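Side-chain contacts in 3,6-diketocamphane 1,6-monooxygenase (Pseudomonas putida, PDB 4UWM), which catalyses the FMNH2-dependent Baeyer-Villiger oxygenation of (1S,4S)-bornane-2,5-dione to a lactone during the breakdown of (-)-camphor: residues V346-Y351 against A356-S361; K28-A33 against D39-S44; T90-L95 against K152-E157. All blocks are in the same frame, centred on the assembly; numbering follows the deposited sequence. Where two conformers were deposited one is given.

Overall arrangement
Running from the N terminus, interaction 2 comes first: helix 19-35 turns back through a short loop and lays residues 28-33 against strand 40-43. Interaction 3 follows and closes a much longer loop, joining helix 85-98 to helix 139-155, which lies in the long connection between strands 105-108 and 198-202. Interaction 1 comes last, where the chain leaves strand 343-347 and starts the final helix 356-369. The three are in series, so none nests or crosses. Interactions 1 and 2 sit side by side, Phe359 of helix 356-369 packing on Gln32 of helix 19-35; beneath them strand 343-347 pairs with 4-9, closing the barrel. Interaction 3 lies across the chain's centre from interaction 1.

Interaction 1. Residues V346-Y351 against A356-S361; sequences VEAHDY and APWFQS
Trp358 carries this contact, pushing its indole from the first turn of the last helix against the chain that leaves strand 343-347. Its CG is anti to the backbone N (chi1 172°), and from there the ring reaches past Tyr351 to His349, Ala348 and Val346. The tight part is at Tyr351. Trp358 CB sits over one face of the phenol ring, 3.5 Å from the ring centroid, a CH-pi contact. Beyond it the phenol and the five-membered ring of the indole lie nearly parallel, planes at 10° and centroids 4.9 Å apart, but offset so that little of one ring covers the other.

At the far end of the indole, Trp358 CH2 comes within 3.1 Å of Glu347 O, which lies near the ring plane at the edge. Ala348 CA is 3.6 Å from Trp358 CZ2, and Val346 CG1 reaches Trp358 CH2 at 4.0 Å. Phe260 of strand 254-261 also touches both Tyr351 and Trp358.

The outer side is looser. Pro357 CG approaches Tyr351 CE1 at 4.3 Å, while Ala356 and Gln360 face the solvent. On the opposite side of the strand, Glu347 turns away from the helix toward the flavin site, where its carboxylate bonds His10, an FMN-binding residue, and Ser256.

The grip is therefore aromatic and apolar, joining the last strand of the barrel to the helix that follows it. Its polar cost is the amide N of His349, buried beside the indole without a partner in the model; the edge-on approach to Glu347 O probably adds a mild electrostatic attraction.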
loop_
_atom_site.group_PDB
_atom_site.type_symbol
_atom_site.label_atom_id
_atom_site.label_comp_id
_atom_site.label_asym_id
_atom_site.label_seq_id
_atom_site.Cartn_x
_atom_site.Cartn_y
_atom_site.Cartn_z
ATOM N N VAL A 346 17.662 15.380 4.617
ATOM C CA VAL A 346 18.477 14.684 5.612
ATOM C C VAL A 346 18.293 13.165 5.595
ATOM O O VAL A 346 17.175 12.673 5.738
ATOM C CB VAL A 346 18.199 15.235 7.026
ATOM C CG1 VAL A 346 19.068 14.529 8.060
ATOM C CG2 VAL A 346 18.434 16.744 7.037
ATOM N N GLU A 347 19.393 12.436 5.435
ATOM C CA GLU A 347 19.366 10.969 5.404
ATOM C C GLU A 347 19.052 10.399 6.778
ATOM O O GLU A 347 19.763 10.678 7.751
ATOM C CB GLU A 347 20.702 10.410 4.922
ATOM C CG GLU A 347 21.032 10.627 3.450
ATOM C CD GLU A 347 20.312 9.669 2.495
ATOM O OE1 GLU A 347 19.604 8.729 2.956
ATOM O OE2 GLU A 347 20.458 9.876 1.271
ATOM N N ALA A 348 17.990 9.597 6.865
ATOM C CA ALA A 348 17.601 8.994 8.135
ATOM C C ALA A 348 18.411 7.731 8.384
ATOM O O ALA A 348 18.608 6.911 7.474
ATOM C CB ALA A 348 16.101 8.699 8.172
ATOM N N HIS A 349 18.914 7.582 9.610
ATOM C CA HIS A 349 19.649 6.371 9.963
ATOM C C HIS A 349 18.976 5.564 11.073
ATOM O O HIS A 349 18.003 6.009 11.654
ATOM C CB HIS A 349 21.108 6.710 10.280
ATOM C CG HIS A 349 21.944 6.804 9.054
ATOM N ND1 HIS A 349 22.539 5.704 8.478
ATOM C CD2 HIS A 349 22.198 7.846 8.231
ATOM C CE1 HIS A 349 23.178 6.075 7.384
ATOM N NE2 HIS A 349 22.998 7.373 7.220
ATOM N N ASP A 350 19.483 4.370 11.349
ATOM C CA ASP A 350 18.803 3.467 12.267
ATOM C C ASP A 350 19.044 3.859 13.735
ATOM O O ASP A 350 19.923 3.296 14.397
ATOM C CB ASP A 350 19.225 2.017 12.016
ATOM C CG ASP A 350 18.389 1.018 12.796
ATOM O OD1 ASP A 350 17.647 1.416 13.700
ATOM O OD2 ASP A 350 18.483 -0.170 12.493
ATOM N N TYR A 351 18.234 4.806 14.205
ATOM C CA TYR A 351 18.205 5.275 15.589
ATOM C C TYR A 351 16.993 4.769 16.357
ATOM O O TYR A 351 16.614 5.315 17.412
ATOM C CB TYR A 351 18.195 6.796 15.606
ATOM C CG TYR A 351 19.566 7.408 15.622
ATOM C CD1 TYR A 351 20.268 7.572 16.827
ATOM C CD2 TYR A 351 20.160 7.850 14.445
ATOM C CE1 TYR A 351 21.531 8.153 16.845
ATOM C CE2 TYR A 351 21.419 8.431 14.453
ATOM C CZ TYR A 351 22.092 8.588 15.655
ATOM O OH TYR A 351 23.335 9.159 15.641
ATOM N N ALA A 356 16.543 9.688 20.936
ATOM C CA ALA A 356 16.702 11.022 21.538
ATOM C C ALA A 356 17.743 11.965 20.887
ATOM O O ALA A 356 17.397 13.105 20.541
ATOM C CB ALA A 356 16.900 10.922 23.053
ATOM N N PRO A 357 19.008 11.505 20.710
ATOM C CA PRO A 357 19.989 12.404 20.101
ATOM C C PRO A 357 19.719 12.698 18.613
ATOM O O PRO A 357 20.077 13.771 18.111
ATOM C CB PRO A 357 21.318 11.662 20.280
ATOM C CG PRO A 357 20.968 10.247 20.533
ATOM C CD PRO A 357 19.621 10.239 21.166
ATOM N N TRP A 358 19.075 11.756 17.930
ATOM C CA TRP A 358 18.692 11.929 16.518
ATOM C C TRP A 358 17.516 12.922 16.371
ATOM O O TRP A 358 17.569 13.873 15.582
ATOM C CB TRP A 358 18.402 10.547 15.903
ATOM C CG TRP A 358 17.829 10.584 14.532
ATOM C CD1 TRP A 358 16.534 10.294 14.170
ATOM C CD2 TRP A 358 18.511 10.937 13.332
ATOM N NE1 TRP A 358 16.376 10.451 12.816
ATOM C CE2 TRP A 358 17.566 10.849 12.271
ATOM C CE3 TRP A 358 19.829 11.320 13.039
ATOM C CZ2 TRP A 358 17.899 11.131 10.955
ATOM C CZ3 TRP A 358 20.162 11.593 11.718
ATOM C CH2 TRP A 358 19.197 11.495 10.689
ATOM N N PHE A 359 16.468 12.720 17.154
ATOM C CA PHE A 359 15.364 13.674 17.236
ATOM C C PHE A 359 15.785 15.124 17.585
ATOM O O PHE A 359 15.297 16.087 16.967
ATOM C CB PHE A 359 14.300 13.149 18.205
ATOM C CG PHE A 359 13.531 11.954 17.683
ATOM C CD1 PHE A 359 13.597 11.580 16.327
ATOM C CD2 PHE A 359 12.693 11.227 18.530
ATOM C CE1 PHE A 359 12.863 10.491 15.848
ATOM C CE2 PHE A 359 11.962 10.142 18.054
ATOM C CZ PHE A 359 12.047 9.777 16.708
ATOM N N GLN A 360 16.695 15.264 18.562
ATOM C CA GLN A 360 17.249 16.567 18.956
ATOM C C GLN A 360 17.977 17.204 17.776
ATOM O O GLN A 360 17.762 18.383 17.467
ATOM C CB GLN A 360 18.209 16.416 20.147
ATOM C CG GLN A 360 18.649 17.730 20.787
ATOM C CD GLN A 360 17.514 18.433 21.513
ATOM O OE1 GLN A 360 17.486 18.481 22.744
ATOM N NE2 GLN A 360 16.565 18.971 20.752
ATOM N N SER A 361 18.840 16.415 17.123
ATOM C CA SER A 361 19.552 16.831 15.908
ATOM C C SER A 361 18.588 17.373 14.849
ATOM O O SER A 361 18.802 18.458 14.308
ATOM C CB SER A 361 20.383 15.670 15.331
ATOM O OG SER A 361 21.009 16.020 14.094
#

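Interaction 2. Residues K28-A33 against D39-S44; sequences KSAVQA and DSMMIS
Helix residues 28-33 run beside strand 40-43 and come nearest at Ala30 and Met41, whose CA atoms are 7.0 Å apart. Each side keeps its own backbone bonding: Gln32 N to Lys28 O and Ala33 N to Ser29 O within the helix, while Met41 pairs with Lys72 and Ala74, and Ser40 with Leu7, in the parallel sheet. The pair is the second half of a beta-alpha-beta crossover, strand 4-9, helix 19-35, strand 40-43, the repeating step of the TIM-barrel fold of the luciferase family.

Across that gap Met41 makes the whole approach from the strand. With chi1 at 179° it leaves the strand fully extended, each further bond trans, a straight rod directed at the helix. The sulfur lies against Ala30, with Met41 SD 3.6 Å from Ala30 CB and 3.7 Å from Ala30 CA. The terminal methyl goes one residue further back along the helix, where Met41 CE meets Ser29 CB at 4.2 Å.

The hydroxyl of Ser29 is bonded to Trp25 O in the preceding turn, and the residue offers its CB to the methyl. Phe9 of strand 4-9 and Phe73 of strand 72-79 also pack on Met41. The next strand residue, Met42, faces the other way, touching Ile8 and Met76, and at the end of the segment Ser44 OG bonds FMN.

Against the small residues Ser29 and Ala30 the extended thioether packs closely between helix and sheet. The join is one of dispersion forces, on the outer face of a strand whose C-terminal end leads to the cofactor.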
loop_
_atom_site.group_PDB
_atom_site.type_symbol
_atom_site.label_atom_id
_atom_site.label_comp_id
_atom_site.label_asym_id
_atom_site.label_seq_id
_atom_site.Cartn_x
_atom_site.Cartn_y
_atom_site.Cartn_z
ATOM N N LYS A 28 7.130 6.438 13.487
ATOM C CA LYS A 28 7.663 7.316 14.532
ATOM C C LYS A 28 8.484 8.451 13.934
ATOM O O LYS A 28 8.400 9.599 14.402
ATOM C CB LYS A 28 8.427 6.506 15.594
ATOM C CG LYS A 28 7.492 5.655 16.447
ATOM C CD LYS A 28 8.204 4.684 17.384
ATOM C CE LYS A 28 7.177 3.919 18.220
ATOM N NZ LYS A 28 7.778 2.794 18.992
ATOM N N SER A 29 9.234 8.146 12.882
ATOM C CA SER A 29 10.044 9.127 12.173
ATOM C C SER A 29 9.162 10.176 11.497
ATOM O O SER A 29 9.449 11.367 11.590
ATOM C CB SER A 29 10.951 8.456 11.139
ATOM O OG SER A 29 12.096 7.864 11.741
ATOM N N ALA A 30 8.078 9.733 10.836
ATOM C CA ALA A 30 7.176 10.662 10.151
ATOM C C ALA A 30 6.505 11.631 11.145
ATOM O O ALA A 30 6.444 12.841 10.893
ATOM C CB ALA A 30 6.112 9.884 9.375
ATOM N N VAL A 31 6.000 11.090 12.251
ATOM C CA VAL A 31 5.369 11.897 13.314
ATOM C C VAL A 31 6.353 12.941 13.898
ATOM O O VAL A 31 6.016 14.123 13.999
ATOM C CB VAL A 31 4.763 11.015 14.436
ATOM C CG1 VAL A 31 4.234 11.860 15.595
ATOM C CG2 VAL A 31 3.645 10.145 13.884
ATOM N N GLN A 32 7.573 12.521 14.228
ATOM C CA GLN A 32 8.540 13.428 14.856
ATOM C C GLN A 32 8.955 14.520 13.867
ATOM O O GLN A 32 9.073 15.680 14.255
ATOM C CB GLN A 32 9.759 12.659 15.388
ATOM C CG GLN A 32 10.728 13.474 16.251
ATOM C CD GLN A 32 11.732 14.299 15.446
ATOM O OE1 GLN A 32 12.045 14.006 14.282
ATOM N NE2 GLN A 32 12.257 15.337 16.077
ATOM N N ALA A 33 9.171 14.153 12.594
ATOM C CA ALA A 33 9.569 15.136 11.588
ATOM C C ALA A 33 8.464 16.172 11.402
ATOM O O ALA A 33 8.741 17.377 11.337
ATOM C CB ALA A 33 9.948 14.463 10.266
ATOM N N ASP A 39 9.566 19.651 6.253
ATOM C CA ASP A 39 8.632 19.942 5.164
ATOM C C ASP A 39 8.153 18.675 4.408
ATOM O O ASP A 39 7.008 18.598 3.989
ATOM C CB ASP A 39 9.296 20.862 4.135
ATOM C CG ASP A 39 8.344 21.270 3.028
ATOM O OD1 ASP A 39 7.267 21.793 3.356
ATOM O OD2 ASP A 39 8.662 21.057 1.830
ATOM N N SER A 40 9.059 17.730 4.208
ATOM C CA SER A 40 8.761 16.551 3.394
ATOM C C SER A 40 9.501 15.327 3.913
ATOM O O SER A 40 10.571 15.444 4.510
ATOM C CB SER A 40 9.099 16.806 1.925
ATOM O OG SER A 40 10.476 17.050 1.758
ATOM N N MET A 41 8.912 14.146 3.693
ATOM C CA MET A 41 9.605 12.894 3.968
ATOM C C MET A 41 9.555 12.028 2.721
ATOM O O MET A 41 8.477 11.715 2.249
ATOM C CB MET A 41 8.964 12.179 5.157
ATOM C CG MET A 41 9.625 10.836 5.501
ATOM S SD MET A 41 8.725 10.077 6.860
ATOM C CE MET A 41 9.714 8.599 7.175
ATOM N N MET A 42 10.724 11.710 2.180
ATOM C CA MET A 42 10.879 10.839 1.013
ATOM C C MET A 42 11.128 9.412 1.512
ATOM O O MET A 42 11.921 9.215 2.443
ATOM C CB MET A 42 12.068 11.301 0.157
ATOM C CG MET A 42 11.835 12.656 -0.534
ATOM S SD MET A 42 13.286 13.182 -1.474
ATOM C CE MET A 42 12.794 14.854 -1.948
ATOM N N ILE A 43 10.467 8.420 0.897
ATOM C CA ILE A 43 10.650 7.006 1.297
ATOM C C ILE A 43 10.961 6.178 0.079
ATOM O O ILE A 43 10.173 6.171 -0.877
ATOM C CB ILE A 43 9.417 6.461 2.054
ATOM C CG1 ILE A 43 9.088 7.401 3.215
ATOM C CG2 ILE A 43 9.656 5.011 2.528
ATOM C CD1 ILE A 43 7.713 7.280 3.817
ATOM N N SER A 44 12.094 5.484 0.107
ATOM C CA SER A 44 12.563 4.732 -1.056
ATOM C C SER A 44 11.923 3.342 -1.191
ATOM O O SER A 44 11.214 2.889 -0.303
ATOM C CB SER A 44 14.090 4.632 -1.083
ATOM O OG SER A 44 14.672 5.926 -1.097
#

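Interaction 3. Residues T90-L95 against K152-E157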
loop_
_atom_site.group_PDB
_atom_site.type_symbol
_atom_site.label_atom_id
_atom_site.label_comp_id
_atom_site.label_asym_id
_atom_site.label_seq_id
_atom_site.Cartn_x
_atom_site.Cartn_y
_atom_site.Cartn_z
ATOM N N THR A 90 -3.825 4.598 -10.119
ATOM C CA THR A 90 -5.005 4.627 -9.247
ATOM C C THR A 90 -4.593 4.781 -7.762
ATOM O O THR A 90 -5.187 5.575 -7.036
ATOM C CB THR A 90 -5.846 3.329 -9.419
ATOM O OG1 THR A 90 -6.205 3.167 -10.800
ATOM C CG2 THR A 90 -7.131 3.352 -8.558
ATOM N N MET A 91 -3.587 4.018 -7.349
ATOM C CA MET A 91 -3.087 4.065 -5.956
ATOM C C MET A 91 -2.526 5.452 -5.646
ATOM O O MET A 91 -2.827 6.029 -4.599
ATOM C CB MET A 91 -2.025 2.984 -5.705
ATOM C CG MET A 91 -1.468 2.973 -4.256
ATOM S SD MET A 91 -0.025 4.015 -4.072
ATOM C CE MET A 91 1.237 3.063 -4.897
ATOM N N ILE A 92 -1.720 5.986 -6.554
ATOM C CA ILE A 92 -1.132 7.328 -6.377
ATOM C C ILE A 92 -2.222 8.398 -6.209
ATOM O O ILE A 92 -2.156 9.231 -5.308
ATOM C CB ILE A 92 -0.215 7.673 -7.568
ATOM C CG1 ILE A 92 1.046 6.806 -7.535
ATOM C CG2 ILE A 92 0.145 9.166 -7.576
ATOM C CD1 ILE A 92 1.859 6.800 -8.815
ATOM N N GLY A 93 -3.222 8.382 -7.093
ATOM C CA GLY A 93 -4.324 9.345 -6.978
ATOM C C GLY A 93 -5.103 9.227 -5.672
ATOM O O GLY A 93 -5.465 10.232 -5.041
ATOM N N TRP A 94 -5.366 7.995 -5.246
ATOM C CA TRP A 94 -6.171 7.795 -4.066
ATOM C C TRP A 94 -5.379 8.233 -2.823
ATOM O O TRP A 94 -5.926 8.861 -1.929
ATOM C CB TRP A 94 -6.567 6.300 -3.920
ATOM C CG TRP A 94 -7.567 6.043 -2.816
ATOM C CD1 TRP A 94 -8.730 6.730 -2.587
ATOM C CD2 TRP A 94 -7.505 5.016 -1.799
ATOM N NE1 TRP A 94 -9.392 6.206 -1.506
ATOM C CE2 TRP A 94 -8.665 5.156 -0.997
ATOM C CE3 TRP A 94 -6.570 4.011 -1.478
ATOM C CZ2 TRP A 94 -8.932 4.323 0.093
ATOM C CZ3 TRP A 94 -6.841 3.166 -0.383
ATOM C CH2 TRP A 94 -8.009 3.322 0.382
ATOM N N LEU A 95 -4.103 7.877 -2.792
ATOM C CA LEU A 95 -3.231 8.225 -1.648
ATOM C C LEU A 95 -3.035 9.750 -1.583
ATOM O O LEU A 95 -3.092 10.324 -0.503
ATOM C CB LEU A 95 -1.899 7.484 -1.752
ATOM C CG LEU A 95 -0.898 7.701 -0.580
ATOM C CD1 LEU A 95 -1.589 7.487 0.759
ATOM C CD2 LEU A 95 0.312 6.767 -0.737
ATOM N N LYS A 152 -2.476 9.807 -18.458
ATOM C CA LYS A 152 -3.793 9.712 -19.124
ATOM C C LYS A 152 -4.872 9.142 -18.184
ATOM O O LYS A 152 -6.033 9.584 -18.199
ATOM C CB LYS A 152 -3.675 8.953 -20.447
ATOM C CG LYS A 152 -2.765 9.647 -21.456
ATOM C CD LYS A 152 -2.458 8.742 -22.646
ATOM C CE LYS A 152 -3.609 8.748 -23.655
ATOM N NZ LYS A 152 -3.778 10.086 -24.290
ATOM N N ILE A 153 -4.492 8.202 -17.319
ATOM C CA ILE A 153 -5.440 7.708 -16.329
ATOM C C ILE A 153 -5.856 8.834 -15.388
ATOM O O ILE A 153 -7.037 8.967 -15.086
ATOM C CB ILE A 153 -4.914 6.475 -15.576
ATOM C CG1 ILE A 153 -5.036 5.252 -16.483
ATOM C CG2 ILE A 153 -5.702 6.231 -14.283
ATOM C CD1 ILE A 153 -3.901 4.280 -16.333
ATOM N N TRP A 154 -4.897 9.662 -14.952
ATOM C CA TRP A 154 -5.222 10.780 -14.046
ATOM C C TRP A 154 -6.171 11.799 -14.679
ATOM O O TRP A 154 -6.953 12.444 -13.965
ATOM C CB TRP A 154 -3.965 11.513 -13.544
ATOM C CG TRP A 154 -3.066 10.656 -12.685
ATOM C CD1 TRP A 154 -3.452 9.694 -11.777
ATOM C CD2 TRP A 154 -1.634 10.689 -12.646
ATOM N NE1 TRP A 154 -2.344 9.132 -11.179
ATOM C CE2 TRP A 154 -1.216 9.705 -11.697
ATOM C CE3 TRP A 154 -0.660 11.434 -13.325
ATOM C CZ2 TRP A 154 0.134 9.445 -11.429
ATOM C CZ3 TRP A 154 0.693 11.188 -13.052
ATOM C CH2 TRP A 154 1.077 10.193 -12.107
ATOM N N LYS A 155 -6.066 11.963 -16.003
ATOM C CA LYS A 155 -6.955 12.869 -16.762
ATOM C C LYS A 155 -8.399 12.369 -16.884
ATOM O O LYS A 155 -9.320 13.157 -17.068
ATOM C CB LYS A 155 -6.362 13.174 -18.142
ATOM C CG LYS A 155 -5.280 14.232 -18.057
ATOM C CD LYS A 155 -4.638 14.511 -19.396
ATOM C CE LYS A 155 -3.609 15.609 -19.212
ATOM N NZ LYS A 155 -2.426 15.368 -20.073
ATOM N N ARG A 156 -8.591 11.064 -16.764
ATOM C CA ARG A 156 -9.926 10.466 -16.779
ATOM C C ARG A 156 -10.688 10.729 -18.103
ATOM O O ARG A 156 -11.899 10.941 -18.088
ATOM C CB ARG A 156 -10.752 10.907 -15.559
ATOM C CG ARG A 156 -10.167 10.384 -14.246
ATOM C CD ARG A 156 -10.977 10.805 -13.039
ATOM N NE ARG A 156 -12.181 9.992 -12.818
ATOM C CZ ARG A 156 -13.423 10.472 -12.922
ATOM N NH1 ARG A 156 -13.618 11.735 -13.258
ATOM N NH2 ARG A 156 -14.464 9.702 -12.701
ATOM N N GLU A 157 -9.954 10.774 -19.209
ATOM C CA GLU A 157 -10.554 10.829 -20.542
ATOM C C GLU A 157 -10.372 9.460 -21.195
ATOM O O GLU A 157 -9.283 8.881 -21.127
ATOM C CB GLU A 157 -9.908 11.922 -21.414
ATOM C CG GLU A 157 -10.241 13.361 -21.011
ATOM C CD GLU A 157 -11.542 13.891 -21.603
ATOM O OE1 GLU A 157 -12.505 13.118 -21.827
ATOM O OE2 GLU A 157 -11.606 15.114 -21.845
#
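The indole of Trp154 is the flat group here, and it extends from the end of helix 139-155 to lie against Ile92 and Gly93 of helix 85-98, both of which meet it obliquely. Its six-membered part takes the branched side chain: Trp154 CZ2 is 3.9 Å from Ile92 CG2 and 4.1 Å from Ile92 CD1, so two methyl groups of Ile92 rest near the same carbon. Its five-membered part lies by the backbone, with Trp154 NE1 4.2 Å from Gly93 N. Leu105 of strand 105-108 and the loop residues Pro190, Ala195 and Pro196 also pack on the ring.

The indole N-H is used on the same helix, just before the segment, where NE1 donates to Ala89 O. That bond gives the buried ring nitrogen a partner and helps fix how the indole is turned. A chi1 of -64° sets CG of Trp154 opposite the carbonyl carbon and carries the ring across to the other helix, although its CB does not point straight at it.

The backbones come closest at Gly93 and Trp154, 7.3 Å between CA atoms. At Gly93 it is the pyrrole side of the indole that approaches the helix backbone. Ile153 adds packing on Ala86 and Ala89 in the turns before. Helix 139-155 ends here, Arg156 leaving helical geometry with a positive phi and bonding Ala186 O through NH2. Within segment 90-95, Thr90, Met91 and Trp94 pack on Pro55, Asn56 and Ala19 of the second subunit.

Chiefly through one indole, the contact joins a barrel helix to the long excursion between strands 105-108 and 198-202. The methyls of Ile92 meet its benzo carbon CZ2, the backbone N of Gly93 lies near its NE1, and that NE1 is paired with the carbonyl of Ala89.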